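Local coordinates for protein fusolin (Anomala cuprea entomopoxvirus, PDB 4YN1) that forms the crystalline viral spindles that enhance virulence in insects, and probably acts on chitin as a lytic polysaccharide monooxygenase-like protein, at residues Glu150-Thr155 with Leu170-Asn175. Numbering follows the deposited sequence.
Sequences EVYVTT and LELVFN. With NAG (2-acetamido-2-deoxy-beta-D-glucopyranose), chain B.
N175 and E150, facing each other on neighbouring antiparallel strands, hold the first sugar of the glycan on the face that bears Y152. N175 ND2 carries the covalent bond to NAG C1, and E150 OE2 accepts the acetamido N-H from NAG N2 at 2.8 Å, nearly straight at 160°. E150 and N175, a non-hydrogen-bonded pair, run side by side in the same direction, with carboxylate and amide planes almost perpendicular; the E150 chain is extended beyond CG (chi2 178°), which carries the carboxylate out to the sugar. E150 OE1 accepts a hydrogen bond from Y152 OH (2.7 Å) that arrives from above the carboxylate plane, and it forms a salt bridge with R214 of strand 209-217. Over one face of the Y152 ring sits L172 CD1, 3.9 Å from the centroid and displaced toward the rim, a CH-pi contact; with CG anti to the backbone N (chi1 -178°), the leucine reaches across to the ring, and its other methyl, CD2, approaches the sugar's acetyl group. W167 meets the same tyrosine edge-to-face.

A classic beta bulge shifts the register of the pairing: V173 and F174 both face V151. V151 O takes a short bond from V173 N (2.8 Å) and a weak one from F174 N, while V151 N donates to F174 O. Beyond the bulge, V153 and E171 exchange a reciprocal pair of bonds. On the face opposite Y152, V173 CG2 packs 3.8 Å from V153 CG2, and V151 CB and CG2 meet F174 CB, CG2 lying oblique to the ring. V200 and M198 of strand 194-203, in the other sheet, pack against this face, as expected for the family's beta sandwich. Shared by sugar, tyrosine and arginine, the E150 carboxylate, together with R78 O, which also bonds the sugar, probably restrains its motion; R214 would be expected to help keep E150 ionised.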
loop_
_atom_site.group_PDB
_atom_site.type_symbol
_atom_site.label_atom_id
_atom_site.label_comp_id
_atom_site.label_asym_id
_atom_site.label_seq_id
_atom_site.Cartn_x
_atom_site.Cartn_y
_atom_site.Cartn_z
ATOM N N GLU A 150 2.251 10.568 -8.780
ATOM C CA GLU A 150 1.345 11.242 -7.882
ATOM C C GLU A 150 1.314 10.448 -6.576
ATOM O O GLU A 150 1.317 9.212 -6.613
ATOM C CB GLU A 150 -0.080 11.274 -8.458
ATOM C CG GLU A 150 -0.186 12.248 -9.620
ATOM C CD GLU A 150 -1.546 12.310 -10.283
ATOM O OE1 GLU A 150 -2.411 11.465 -9.962
ATOM O OE2 GLU A 150 -1.725 13.158 -11.187
ATOM N N VAL A 151 1.337 11.147 -5.447
ATOM C CA VAL A 151 1.239 10.511 -4.148
ATOM C C VAL A 151 0.105 11.116 -3.370
ATOM O O VAL A 151 -0.033 12.334 -3.317
ATOM C CB VAL A 151 2.541 10.553 -3.343
ATOM C CG1 VAL A 151 2.410 9.699 -2.091
ATOM C CG2 VAL A 151 3.733 10.085 -4.191
ATOM N N TYR A 152 -0.724 10.254 -2.795
ATOM C CA TYR A 152 -1.867 10.677 -1.999
ATOM C C TYR A 152 -1.723 10.125 -0.620
ATOM O O TYR A 152 -1.073 9.102 -0.445
ATOM C CB TYR A 152 -3.168 10.144 -2.584
ATOM C CG TYR A 152 -3.432 10.583 -4.003
ATOM C CD1 TYR A 152 -2.833 9.933 -5.080
ATOM C CD2 TYR A 152 -4.322 11.619 -4.278
ATOM C CE1 TYR A 152 -3.022 10.378 -6.388
ATOM C CE2 TYR A 152 -4.537 12.057 -5.583
ATOM C CZ TYR A 152 -3.867 11.450 -6.633
ATOM O OH TYR A 152 -4.062 11.917 -7.912
ATOM N N VAL A 153 -2.356 10.759 0.355
ATOM C CA VAL A 153 -2.400 10.249 1.738
ATOM C C VAL A 153 -3.882 10.228 2.173
ATOM O O VAL A 153 -4.685 11.100 1.777
ATOM C CB VAL A 153 -1.508 11.082 2.687
ATOM C CG1 VAL A 153 -1.625 10.614 4.126
ATOM C CG2 VAL A 153 -0.044 11.021 2.237
ATOM N N THR A 154 -4.238 9.258 2.988
ATOM C CA THR A 154 -5.591 9.202 3.474
ATOM C C THR A 154 -5.904 10.448 4.337
ATOM O O THR A 154 -5.038 10.993 5.022
ATOM C CB THR A 154 -5.880 7.919 4.238
ATOM O OG1 THR A 154 -4.815 7.646 5.166
ATOM C CG2 THR A 154 -6.097 6.709 3.296
ATOM N N THR A 155 -7.141 10.864 4.269
ATOM C CA THR A 155 -7.703 11.991 5.039
ATOM C C THR A 155 -7.663 11.637 6.539
ATOM O O THR A 155 -7.628 10.447 6.883
ATOM C CB THR A 155 -9.130 12.280 4.520
ATOM O OG1 THR A 155 -9.625 13.485 5.085
ATOM C CG2 THR A 155 -10.071 11.163 4.791
ATOM N N LEU A 170 -8.876 10.282 -0.001
ATOM C CA LEU A 170 -7.460 10.545 -0.352
ATOM C C LEU A 170 -7.247 12.000 -0.707
ATOM O O LEU A 170 -8.136 12.641 -1.251
ATOM C CB LEU A 170 -7.045 9.663 -1.538
ATOM C CG LEU A 170 -6.858 8.173 -1.272
ATOM C CD1 LEU A 170 -6.698 7.447 -2.574
ATOM C CD2 LEU A 170 -5.681 7.915 -0.386
ATOM N N GLU A 171 -6.106 12.537 -0.316
ATOM C CA GLU A 171 -5.685 13.890 -0.596
ATOM C C GLU A 171 -4.347 13.865 -1.313
ATOM O O GLU A 171 -3.425 13.164 -0.887
ATOM C CB GLU A 171 -5.643 14.730 0.699
ATOM C CG GLU A 171 -4.642 14.380 1.777
ATOM C CD GLU A 171 -4.877 15.173 3.054
ATOM O OE1 GLU A 171 -3.901 15.755 3.578
ATOM O OE2 GLU A 171 -6.038 15.225 3.526
ATOM N N LEU A 172 -4.224 14.662 -2.356
ATOM C CA LEU A 172 -2.984 14.753 -3.142
ATOM C C LEU A 172 -1.911 15.489 -2.373
ATOM O O LEU A 172 -2.148 16.585 -1.880
ATOM C CB LEU A 172 -3.258 15.472 -4.463
ATOM C CG LEU A 172 -2.070 15.608 -5.419
ATOM C CD1 LEU A 172 -1.733 14.259 -6.041
ATOM C CD2 LEU A 172 -2.370 16.600 -6.530
ATOM N N VAL A 173 -0.733 14.876 -2.238
ATOM C CA VAL A 173 0.399 15.497 -1.567
ATOM C C VAL A 173 1.622 15.732 -2.469
ATOM O O VAL A 173 2.526 16.461 -2.051
ATOM C CB VAL A 173 0.779 14.793 -0.241
ATOM C CG1 VAL A 173 -0.409 14.768 0.720
ATOM C CG2 VAL A 173 1.358 13.389 -0.442
ATOM N N PHE A 174 1.675 15.105 -3.640
ATOM C CA PHE A 174 2.847 15.173 -4.507
ATOM C C PHE A 174 2.425 14.898 -5.926
ATOM O O PHE A 174 1.615 14.004 -6.171
ATOM C CB PHE A 174 3.875 14.130 -4.015
ATOM C CG PHE A 174 5.167 14.075 -4.791
ATOM C CD1 PHE A 174 5.243 13.400 -5.996
ATOM C CD2 PHE A 174 6.294 14.745 -4.340
ATOM C CE1 PHE A 174 6.446 13.353 -6.711
ATOM C CE2 PHE A 174 7.493 14.686 -5.046
ATOM C CZ PHE A 174 7.554 14.012 -6.246
ATOM N N ASN A 175 2.970 15.661 -6.868
ATOM C CA ASN A 175 2.673 15.453 -8.262
ATOM C C ASN A 175 3.850 15.975 -9.063
ATOM O O ASN A 175 3.986 17.190 -9.200
ATOM C CB ASN A 175 1.375 16.150 -8.643
ATOM C CG ASN A 175 0.986 16.001 -10.090
ATOM O OD1 ASN A 175 1.633 15.282 -10.869
ATOM N ND2 ASN A 175 -0.118 16.630 -10.485
HETATM C C1 NAG B . -0.574 16.581 -11.843
HETATM C C2 NAG B . -2.080 16.791 -11.963
HETATM C C3 NAG B . -2.456 16.747 -13.445
HETATM C C4 NAG B . -1.642 17.768 -14.228
HETATM C C5 NAG B . -0.154 17.552 -13.964
HETATM C C6 NAG B . 0.743 18.583 -14.617
HETATM C C7 NAG B . -3.726 15.987 -10.345
HETATM C C8 NAG B . -4.292 14.786 -9.644
HETATM N N2 NAG B . -2.771 15.743 -11.233
HETATM O O3 NAG B . -3.857 16.973 -13.599
HETATM O O4 NAG B . -1.881 17.615 -15.621
HETATM O O5 NAG B . 0.078 17.641 -12.550
HETATM O O6 NAG B . 0.392 19.903 -14.219
HETATM O O7 NAG B . -4.132 17.123 -10.126
#